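Local coordinates for periplasmic beta-glucosidase (Pseudomonas aeruginosa, PDB 6R5T), which probably hydrolyses beta-glucosides in the periplasm, removing terminal, non-reducing beta-D-glucosyl residues and releasing beta-D-glucose, at residues Trp135-Glu140 with Val175-Leu180; Glu140-Asp145 with Ser150-Val155; Asp203-Tyr208 with Gln244-Lys249. The protein carries 1 engineered substitution. One frame throughout, in Å; residues are numbered along the deposited sequence. Where two conformers were deposited one is given.

Contact 1 (Trp135-Glu140 with Val175-Leu180); sequences WGRVSE and VKHFAL. With BGC (beta-D-glucopyranose), chain C.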
loop_
_atom_site.group_PDB
_atom_site.type_symbol
_atom_site.label_atom_id
_atom_site.label_comp_id
_atom_site.label_asym_id
_atom_site.label_seq_id
_atom_site.Cartn_x
_atom_site.Cartn_y
_atom_site.Cartn_z
ATOM N N TRP A 135 4.527 0.881 9.838
ATOM C CA TRP A 135 5.179 -0.346 10.369
ATOM C C TRP A 135 5.978 -0.005 11.646
ATOM O O TRP A 135 6.807 0.903 11.618
ATOM C CB TRP A 135 6.057 -0.914 9.267
ATOM C CG TRP A 135 6.650 -2.270 9.550
ATOM C CD1 TRP A 135 5.972 -3.396 9.887
ATOM C CD2 TRP A 135 8.001 -2.700 9.326
ATOM N NE1 TRP A 135 6.810 -4.482 9.929
ATOM C CE2 TRP A 135 8.056 -4.088 9.559
ATOM C CE3 TRP A 135 9.174 -2.054 8.935
ATOM C CZ2 TRP A 135 9.220 -4.843 9.396
ATOM C CZ3 TRP A 135 10.339 -2.785 8.814
ATOM C CH2 TRP A 135 10.359 -4.180 9.029
ATOM N N GLY A 136 5.814 -0.788 12.708
ATOM C CA GLY A 136 6.466 -0.474 13.981
ATOM C C GLY A 136 7.961 -0.667 13.922
ATOM O O GLY A 136 8.673 -0.036 14.689
ATOM N N ARG A 137 8.460 -1.423 12.956
ATOM C CA ARG A 137 9.917 -1.705 12.898
ATOM C C ARG A 137 10.684 -0.721 12.034
ATOM O O ARG A 137 11.895 -0.923 11.820
ATOM C CB ARG A 137 10.108 -3.149 12.474
ATOM C CG ARG A 137 9.374 -4.101 13.397
ATOM C CD ARG A 137 9.716 -5.583 13.184
ATOM N NE ARG A 137 11.027 -5.821 13.760
ATOM C CZ ARG A 137 11.455 -6.984 14.266
ATOM N NH1 ARG A 137 10.680 -8.053 14.215
ATOM N NH2 ARG A 137 12.656 -7.017 14.843
ATOM N N VAL A 138 10.058 0.355 11.567
ATOM C CA VAL A 138 10.819 1.385 10.812
ATOM C C VAL A 138 11.920 1.944 11.726
ATOM O O VAL A 138 12.955 2.339 11.175
ATOM C CB VAL A 138 9.919 2.513 10.272
ATOM C CG1 VAL A 138 8.895 1.981 9.279
ATOM C CG2 VAL A 138 9.254 3.258 11.394
ATOM N N SER A 139 11.697 1.917 13.036
ATOM C CA SER A 139 12.702 2.464 14.000
ATOM C C SER A 139 14.028 1.695 13.928
ATOM O O SER A 139 15.127 2.269 14.249
ATOM C CB SER A 139 12.144 2.445 15.396
ATOM O OG SER A 139 11.957 1.089 15.804
ATOM N N GLU A 140 13.988 0.469 13.446
ATOM C CA GLU A 140 15.176 -0.429 13.407
ATOM C C GLU A 140 15.999 -0.306 12.143
ATOM O O GLU A 140 17.112 -0.801 12.168
ATOM C CB GLU A 140 14.719 -1.876 13.483
ATOM C CG GLU A 140 14.155 -2.172 14.810
ATOM C CD GLU A 140 13.420 -3.474 14.751
ATOM O OE1 GLU A 140 14.087 -4.501 14.335
ATOM O OE2 GLU A 140 12.189 -3.430 15.072
ATOM N N VAL A 175 23.059 -10.299 9.550
ATOM C CA VAL A 175 22.263 -9.268 8.830
ATOM C C VAL A 175 20.816 -9.774 8.759
ATOM O O VAL A 175 20.555 -10.976 8.567
ATOM C CB VAL A 175 22.835 -8.907 7.460
ATOM C CG1 VAL A 175 22.913 -10.075 6.496
ATOM C CG2 VAL A 175 22.059 -7.746 6.859
ATOM N N LYS A 176 19.873 -8.838 8.900
ATOM C CA LYS A 176 18.429 -9.235 8.959
ATOM C C LYS A 176 17.614 -8.117 8.283
ATOM O O LYS A 176 18.134 -7.016 8.113
ATOM C CB LYS A 176 18.015 -9.475 10.407
ATOM C CG LYS A 176 17.931 -8.249 11.300
ATOM C CD LYS A 176 17.713 -8.598 12.748
ATOM C CE LYS A 176 17.471 -7.428 13.648
ATOM N NZ LYS A 176 17.375 -7.892 15.055
ATOM N N HIS A 177 16.379 -8.383 7.883
ATOM C CA HIS A 177 15.654 -9.644 7.913
ATOM C C HIS A 177 15.515 -10.104 6.458
ATOM O O HIS A 177 14.824 -9.443 5.686
ATOM C CB HIS A 177 14.283 -9.472 8.553
ATOM C CG HIS A 177 14.296 -8.947 9.942
ATOM N ND1 HIS A 177 14.215 -7.591 10.202
ATOM C CD2 HIS A 177 14.306 -9.594 11.134
ATOM C CE1 HIS A 177 14.188 -7.460 11.531
ATOM N NE2 HIS A 177 14.268 -8.624 12.104
ATOM N N PHE A 178 16.195 -11.174 6.056
ATOM C CA PHE A 178 16.297 -11.543 4.624
ATOM C C PHE A 178 15.022 -12.291 4.282
ATOM O O PHE A 178 14.856 -13.442 4.735
ATOM C CB PHE A 178 17.552 -12.398 4.460
ATOM C CG PHE A 178 17.927 -12.662 3.036
ATOM C CD1 PHE A 178 18.242 -11.632 2.189
ATOM C CD2 PHE A 178 18.036 -13.966 2.567
ATOM C CE1 PHE A 178 18.654 -11.881 0.887
ATOM C CE2 PHE A 178 18.391 -14.219 1.245
ATOM C CZ PHE A 178 18.711 -13.170 0.399
ATOM N N ALA A 179 14.074 -11.698 3.510
ATOM C CA ALA A 179 14.198 -10.398 2.863
ATOM C C ALA A 179 12.816 -9.755 2.754
ATOM O O ALA A 179 11.806 -10.448 2.751
ATOM C CB ALA A 179 14.786 -10.557 1.472
ATOM N N LEU A 180 12.855 -8.427 2.534
ATOM C CA LEU A 180 11.715 -7.588 2.097
ATOM C C LEU A 180 10.734 -7.319 3.241
ATOM O O LEU A 180 9.619 -6.848 2.973
ATOM C CB LEU A 180 10.955 -8.236 0.933
ATOM C CG LEU A 180 11.762 -8.808 -0.227
ATOM C CD1 LEU A 180 10.824 -9.222 -1.342
ATOM C CD2 LEU A 180 12.832 -7.859 -0.713
HETATM C C2 BGC C . 15.301 -10.648 16.350
HETATM C C3 BGC C . 14.829 -11.968 16.994
HETATM C C4 BGC C . 13.364 -11.718 17.444
HETATM C C5 BGC C . 12.561 -11.397 16.171
HETATM C C6 BGC C . 11.112 -11.068 16.455
HETATM C C1 BGC C . 14.365 -10.292 15.190
HETATM O O1 BGC C . 14.805 -9.040 14.763
HETATM O O2 BGC C . 16.631 -10.686 15.847
HETATM O O3 BGC C . 15.640 -12.234 18.156
HETATM O O4 BGC C . 12.879 -12.932 18.041
HETATM O O5 BGC C . 13.021 -10.184 15.654
HETATM O O6 BGC C . 10.421 -10.816 15.227
#
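A bend at chi3 (75°) swings the Arg137 guanidinium across the His177 imidazole, whose CG stands beside its own backbone N, anti to the carbonyl carbon. NH2 of Arg137 comes within 3.6 Å of His177 NE2; NE2 and CE1 of His177 lie over one guanidinium face, the two planes 67° apart. No hydrogen bond joins this pair. What unites them is the glucose hydroxyl O1, reached by NE2 of His177 at 2.7 Å and by NH2 of Arg137 at 3.0 Å. Lys176, extended beyond CG, packs that methylene over the middle of the His177 ring and carries NZ to the same O1 at 2.8 Å, with a second bond to O2. Glu140 steadies the arginine side-on: NE bonds OE2, while NH2 meets the syn lone pair of OE1 at 2.9 Å, nearly in the guanidinium plane. That leaves NH1 to reach the sugar O6 (3.0 Å) and Tyr181 OH. Asp128 OD2 is hydrogen-bonded to ND1 of His177 and so helps to hold the ring's rotation. A cis peptide precedes His177. Such a Lys-His pair at the end of a barrel strand is characteristic of the sugar pocket of family 3 glycoside hydrolases.

Contact 2 (Glu140-Asp145 with Ser150-Val155); sequences EGFGED and SLLSGV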
loop_
_atom_site.group_PDB
_atom_site.type_symbol
_atom_site.label_atom_id
_atom_site.label_comp_id
_atom_site.label_asym_id
_atom_site.label_seq_id
_atom_site.Cartn_x
_atom_site.Cartn_y
_atom_site.Cartn_z
ATOM N N GLU A 140 13.988 0.469 13.446
ATOM C CA GLU A 140 15.176 -0.429 13.407
ATOM C C GLU A 140 15.999 -0.306 12.143
ATOM O O GLU A 140 17.112 -0.801 12.168
ATOM C CB GLU A 140 14.719 -1.876 13.483
ATOM C CG GLU A 140 14.155 -2.172 14.810
ATOM C CD GLU A 140 13.420 -3.474 14.751
ATOM O OE1 GLU A 140 14.087 -4.501 14.335
ATOM O OE2 GLU A 140 12.189 -3.430 15.072
ATOM N N GLY A 141 15.487 0.350 11.092
ATOM C CA GLY A 141 16.241 0.486 9.855
ATOM C C GLY A 141 16.811 1.872 9.674
ATOM O O GLY A 141 16.835 2.683 10.650
ATOM N N PHE A 142 17.254 2.125 8.463
ATOM C CA PHE A 142 17.977 3.359 8.128
ATOM C C PHE A 142 17.159 4.248 7.201
ATOM O O PHE A 142 17.705 5.209 6.680
ATOM C CB PHE A 142 19.329 3.024 7.529
ATOM C CG PHE A 142 20.289 2.317 8.440
ATOM C CD1 PHE A 142 20.598 2.827 9.688
ATOM C CD2 PHE A 142 20.934 1.176 8.014
ATOM C CE1 PHE A 142 21.567 2.225 10.491
ATOM C CE2 PHE A 142 21.863 0.545 8.841
ATOM C CZ PHE A 142 22.196 1.092 10.057
ATOM N N GLY A 143 15.860 3.949 7.040
ATOM C CA GLY A 143 14.934 4.781 6.259
ATOM C C GLY A 143 14.666 4.180 4.895
ATOM O O GLY A 143 14.642 2.948 4.765
ATOM N N GLU A 144 14.341 5.044 3.944
ATOM C CA GLU A 144 13.690 4.599 2.711
ATOM C C GLU A 144 14.679 4.456 1.557
ATOM O O GLU A 144 14.235 4.012 0.508
ATOM C CB GLU A 144 12.579 5.572 2.311
ATOM C CG GLU A 144 13.005 6.928 1.752
ATOM C CD GLU A 144 11.881 7.974 1.754
ATOM O OE1 GLU A 144 10.937 7.897 2.607
ATOM O OE2 GLU A 144 11.965 8.953 0.960
ATOM N N ASP A 145 15.922 4.869 1.724
ATOM C CA ASP A 145 16.805 4.916 0.536
ATOM C C ASP A 145 17.724 3.706 0.392
ATOM O O ASP A 145 18.452 3.356 1.326
ATOM C CB ASP A 145 17.668 6.166 0.539
ATOM C CG ASP A 145 18.463 6.241 -0.755
ATOM O OD1 ASP A 145 17.844 6.319 -1.857
ATOM O OD2 ASP A 145 19.698 6.239 -0.622
ATOM N N SER A 150 22.228 0.665 1.927
ATOM C CA SER A 150 23.275 -0.282 1.439
ATOM C C SER A 150 24.640 0.129 2.004
ATOM O O SER A 150 25.405 -0.741 2.487
ATOM C CB SER A 150 23.290 -0.404 -0.021
ATOM O OG SER A 150 22.078 -0.979 -0.463
ATOM N N LEU A 151 24.955 1.407 1.944
ATOM C CA LEU A 151 26.242 1.895 2.456
ATOM C C LEU A 151 26.335 1.603 3.956
ATOM O O LEU A 151 27.359 1.045 4.429
ATOM C CB LEU A 151 26.321 3.398 2.157
ATOM C CG LEU A 151 27.634 4.095 2.470
ATOM C CD1 LEU A 151 27.647 5.448 1.761
ATOM C CD2 LEU A 151 27.830 4.377 3.927
ATOM N N LEU A 152 25.323 1.961 4.721
ATOM C CA LEU A 152 25.342 1.802 6.185
ATOM C C LEU A 152 25.335 0.314 6.562
ATOM O O LEU A 152 25.926 -0.028 7.553
ATOM C CB LEU A 152 24.213 2.605 6.828
ATOM C CG LEU A 152 24.329 4.119 6.594
ATOM C CD1 LEU A 152 23.257 4.788 7.428
ATOM C CD2 LEU A 152 25.706 4.670 7.037
ATOM N N SER A 153 24.692 -0.551 5.772
ATOM C CA SER A 153 24.686 -2.002 6.001
ATOM C C SER A 153 26.140 -2.502 6.013
ATOM O O SER A 153 26.524 -3.188 6.958
ATOM C CB SER A 153 23.860 -2.677 4.936
ATOM O OG SER A 153 24.027 -4.102 4.949
ATOM N N GLY A 154 26.898 -2.153 4.996
ATOM C CA GLY A 154 28.307 -2.577 4.908
ATOM C C GLY A 154 29.124 -1.980 6.044
ATOM O O GLY A 154 29.931 -2.682 6.662
ATOM N N VAL A 155 28.916 -0.723 6.378
ATOM C CA VAL A 155 29.645 -0.062 7.498
ATOM C C VAL A 155 29.408 -0.780 8.826
ATOM O O VAL A 155 30.350 -1.041 9.592
ATOM C CB VAL A 155 29.213 1.419 7.588
ATOM C CG1 VAL A 155 29.646 2.050 8.879
ATOM C CG2 VAL A 155 29.737 2.183 6.405
#
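The Phe142 ring carries Leu152 on one of its faces. CB of Leu152 lies 3.9 Å from the centroid of the Phe142 ring and 22° off the ring normal, a CH-pi contact displaced toward the CD2-CE2 side; the nearest ring atom, CE2 of Phe142, is 3.7 Å from that CB. Over the same face, CD1 of Leu152 lies over the CG-CD1 bond, 4.0 Å from CG of Phe142 and equally far from its CD1. The leucine therefore spans the ring with two carbons, CB and one methyl, while its other methyl, CD2, is directed away from the ring. Ser153 comes near obliquely through its backbone N, 4.3 Å from CE2 of Phe142, without a hydrogen bond.

In Leu152, CG is anti to the carbonyl carbon (chi1 -62°), which brings one methyl of the branch over the Phe142 ring. The contact is purely apolar, and it joins a loop to the helix that the same loop leads into. Between them the chain turns at Gly143, whose positive phi suits a residue without a side chain, and then reaches Asp145 at the N-cap of the helix, where OD2 caps Leu148 N. Phe142 thus folds back onto the second turn of the helix that Asp145 starts.

Helix 91-95 supplies further packing, with Ser91 and Ala95 against Phe142 and Ala95 also against Leu152, while Val103 of helix 100-116 meets Leu152 as well. Ser153 OG is hydrogen-bonded to Pro207 O. Helix 146-161, which precedes barrel strand 172-178, is thus in contact with helix 100-116 through Leu151, Leu152 and Val155, and with helix 206-213 through Ser150 and Ser153.

Contact 3 (Asp203-Tyr208 with Gln244-Lys249); sequences DYLPPY and QQWGFK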
loop_
_atom_site.group_PDB
_atom_site.type_symbol
_atom_site.label_atom_id
_atom_site.label_comp_id
_atom_site.label_asym_id
_atom_site.label_seq_id
_atom_site.Cartn_x
_atom_site.Cartn_y
_atom_site.Cartn_z
ATOM N N ASP A 203 15.732 -2.125 -5.655
ATOM C CA ASP A 203 15.494 -1.256 -4.476
ATOM C C ASP A 203 15.595 -2.014 -3.144
ATOM O O ASP A 203 16.019 -1.389 -2.161
ATOM C CB ASP A 203 14.103 -0.638 -4.558
ATOM C CG ASP A 203 13.924 0.300 -5.750
ATOM O OD1 ASP A 203 14.942 0.890 -6.205
ATOM O OD2 ASP A 203 12.780 0.450 -6.151
ATOM N N TYR A 204 15.172 -3.266 -3.052
ATOM C CA TYR A 204 14.975 -3.897 -1.719
ATOM C C TYR A 204 16.099 -4.867 -1.393
ATOM O O TYR A 204 16.453 -4.929 -0.215
ATOM C CB TYR A 204 13.623 -4.599 -1.669
ATOM C CG TYR A 204 12.483 -3.679 -1.344
ATOM C CD1 TYR A 204 11.845 -2.917 -2.315
ATOM C CD2 TYR A 204 12.070 -3.509 -0.035
ATOM C CE1 TYR A 204 10.803 -2.072 -1.980
ATOM C CE2 TYR A 204 11.032 -2.679 0.315
ATOM C CZ TYR A 204 10.409 -1.921 -0.672
ATOM O OH TYR A 204 9.408 -1.070 -0.303
ATOM N N LEU A 205 16.669 -5.567 -2.364
ATOM C CA LEU A 205 17.709 -6.579 -2.070
ATOM C C LEU A 205 19.107 -5.986 -1.864
ATOM O O LEU A 205 19.885 -6.603 -1.151
ATOM C CB LEU A 205 17.730 -7.639 -3.165
ATOM C CG LEU A 205 16.546 -8.584 -3.181
ATOM C CD1 LEU A 205 16.577 -9.433 -4.459
ATOM C CD2 LEU A 205 16.535 -9.462 -1.944
ATOM N N PRO A 206 19.533 -4.860 -2.485
ATOM C CA PRO A 206 20.916 -4.406 -2.365
ATOM C C PRO A 206 21.485 -4.271 -0.955
ATOM O O PRO A 206 22.684 -4.588 -0.776
ATOM C CB PRO A 206 20.965 -3.094 -3.148
ATOM C CG PRO A 206 19.920 -3.302 -4.201
ATOM C CD PRO A 206 18.808 -4.053 -3.501
ATOM N N PRO A 207 20.731 -3.852 0.092
ATOM C CA PRO A 207 21.338 -3.784 1.424
ATOM C C PRO A 207 21.790 -5.135 1.997
ATOM O O PRO A 207 22.820 -5.192 2.659
ATOM C CB PRO A 207 20.257 -3.167 2.298
ATOM C CG PRO A 207 19.438 -2.385 1.272
ATOM C CD PRO A 207 19.384 -3.259 0.039
ATOM N N TYR A 208 21.056 -6.180 1.667
ATOM C CA TYR A 208 21.459 -7.526 2.146
ATOM C C TYR A 208 22.710 -7.960 1.400
ATOM O O TYR A 208 23.631 -8.488 2.044
ATOM C CB TYR A 208 20.358 -8.563 1.993
ATOM C CG TYR A 208 19.024 -8.146 2.528
ATOM C CD1 TYR A 208 18.716 -8.122 3.873
ATOM C CD2 TYR A 208 18.026 -7.846 1.643
ATOM C CE1 TYR A 208 17.483 -7.680 4.327
ATOM C CE2 TYR A 208 16.773 -7.440 2.068
ATOM C CZ TYR A 208 16.490 -7.350 3.411
ATOM O OH TYR A 208 15.229 -6.980 3.828
ATOM N N GLN A 244 24.052 -19.296 -4.657
ATOM C CA GLN A 244 24.553 -19.493 -6.034
ATOM C C GLN A 244 24.883 -18.141 -6.685
ATOM O O GLN A 244 25.988 -18.003 -7.244
ATOM C CB GLN A 244 23.598 -20.407 -6.779
ATOM C CG GLN A 244 23.520 -21.787 -6.117
ATOM C CD GLN A 244 22.449 -22.721 -6.635
ATOM O OE1 GLN A 244 21.505 -22.318 -7.311
ATOM N NE2 GLN A 244 22.567 -23.993 -6.285
ATOM N N GLN A 245 24.016 -17.140 -6.594
ATOM C CA GLN A 245 24.261 -15.865 -7.297
ATOM C C GLN A 245 25.186 -14.958 -6.482
ATOM O O GLN A 245 26.117 -14.398 -7.038
ATOM C CB GLN A 245 22.960 -15.127 -7.543
ATOM C CG GLN A 245 22.780 -14.744 -8.990
ATOM C CD GLN A 245 21.741 -15.658 -9.587
ATOM O OE1 GLN A 245 20.657 -15.842 -9.014
ATOM N NE2 GLN A 245 22.064 -16.222 -10.747
ATOM N N TRP A 246 24.957 -14.821 -5.177
ATOM C CA TRP A 246 25.710 -13.854 -4.378
ATOM C C TRP A 246 26.946 -14.466 -3.758
ATOM O O TRP A 246 27.774 -13.692 -3.236
ATOM C CB TRP A 246 24.818 -13.271 -3.277
ATOM C CG TRP A 246 23.750 -12.352 -3.772
ATOM C CD1 TRP A 246 23.503 -11.913 -5.038
ATOM C CD2 TRP A 246 22.793 -11.689 -2.929
ATOM N NE1 TRP A 246 22.451 -11.029 -5.046
ATOM C CE2 TRP A 246 21.982 -10.887 -3.757
ATOM C CE3 TRP A 246 22.539 -11.718 -1.553
ATOM C CZ2 TRP A 246 20.931 -10.116 -3.245
ATOM C CZ3 TRP A 246 21.504 -10.955 -1.045
ATOM C CH2 TRP A 246 20.735 -10.136 -1.877
ATOM N N GLY A 247 27.034 -15.788 -3.711
ATOM C CA GLY A 247 28.268 -16.423 -3.220
ATOM C C GLY A 247 28.378 -16.396 -1.710
ATOM O O GLY A 247 29.493 -16.520 -1.200
ATOM N N PHE A 248 27.267 -16.265 -0.969
ATOM C CA PHE A 248 27.351 -16.223 0.505
ATOM C C PHE A 248 27.849 -17.572 1.022
ATOM O O PHE A 248 27.285 -18.593 0.571
ATOM C CB PHE A 248 25.983 -15.941 1.097
ATOM C CG PHE A 248 25.921 -15.943 2.599
ATOM C CD1 PHE A 248 26.693 -15.066 3.351
ATOM C CD2 PHE A 248 25.057 -16.810 3.250
ATOM C CE1 PHE A 248 26.592 -15.084 4.728
ATOM C CE2 PHE A 248 24.962 -16.802 4.638
ATOM C CZ PHE A 248 25.689 -15.905 5.359
ATOM N N LYS A 249 28.876 -17.552 1.882
ATOM C CA LYS A 249 29.510 -18.798 2.402
ATOM C C LYS A 249 29.219 -19.020 3.883
ATOM O O LYS A 249 29.822 -19.922 4.480
ATOM C CB LYS A 249 31.024 -18.721 2.228
ATOM C CG LYS A 249 31.467 -18.442 0.811
ATOM C CD LYS A 249 31.077 -19.539 -0.120
ATOM C CE LYS A 249 32.287 -20.261 -0.692
ATOM N NZ LYS A 249 31.918 -21.588 -1.246
#
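Trp246 reaches toward Leu205 and Tyr208 with the far end of its indole. Its CB and CG stay close to their own backbone, CG anti to the carbonyl carbon with chi1 at -71°, and the five-membered ring spans the gap without touching segment 203-208. The six-membered ring makes the contact. CZ2 of Trp246 comes first, 4.0 Å from CB of Leu205. At the tip, CH2 of Trp246 approaches the carbonyl O of Leu205 to 3.7 Å, a van der Waals contact. CZ3 of Trp246 then rests 4.0 Å from CB of Tyr208 and about as far from the Tyr208 carbonyl carbon. Both neighbours come at the indole obliquely, so this is a ring end fitted against the backbone and CB atoms of Leu205 and Tyr208, not a stack. The Leu205 O that meets CH2 also accepts a weak bond from Tyr208 N.

The Tyr208 ring itself leads away from Trp246, and its OH is taken up by Asp128 and by the backbone N of Leu180. Lys209 adds a cation-pi interaction to the indole, and Leu241 of helix 235-245 packs on both Leu205 and Trp246.

After Trp246, Gly247 leaves helical geometry with positive phi (78°), turning the chain toward strand 251-253. The contact joins the start of helix 206-213 to the end of helix 235-245, neighbouring helices of the layer that wraps the parallel strands in a beta/alpha (TIM-type) barrel.

In the fold
All three contacts lie within the family 3 N-terminal domain; contact 1 includes the end of barrel strand 172-178, while contacts 2 and 3 involve the helices around the sheet. Contacts 1 and 2 share Glu140 and have centres 10 Å apart; contact 2 begins at that residue and ends before segment 175-180, and contact 3 follows both. Contact 3 lies about 16 Å from contact 1 and 14 Å from contact 2, centre to centre. Tyr208 OH probably hydrogen-bonds His177 O, and Phe178 packs on Trp246, which ties strand 172-178 to the outer helices. Ser150 packs against Pro206 and Pro207, linking contacts 2 and 3. The series thus runs from the sugar pocket outward into the helical layer.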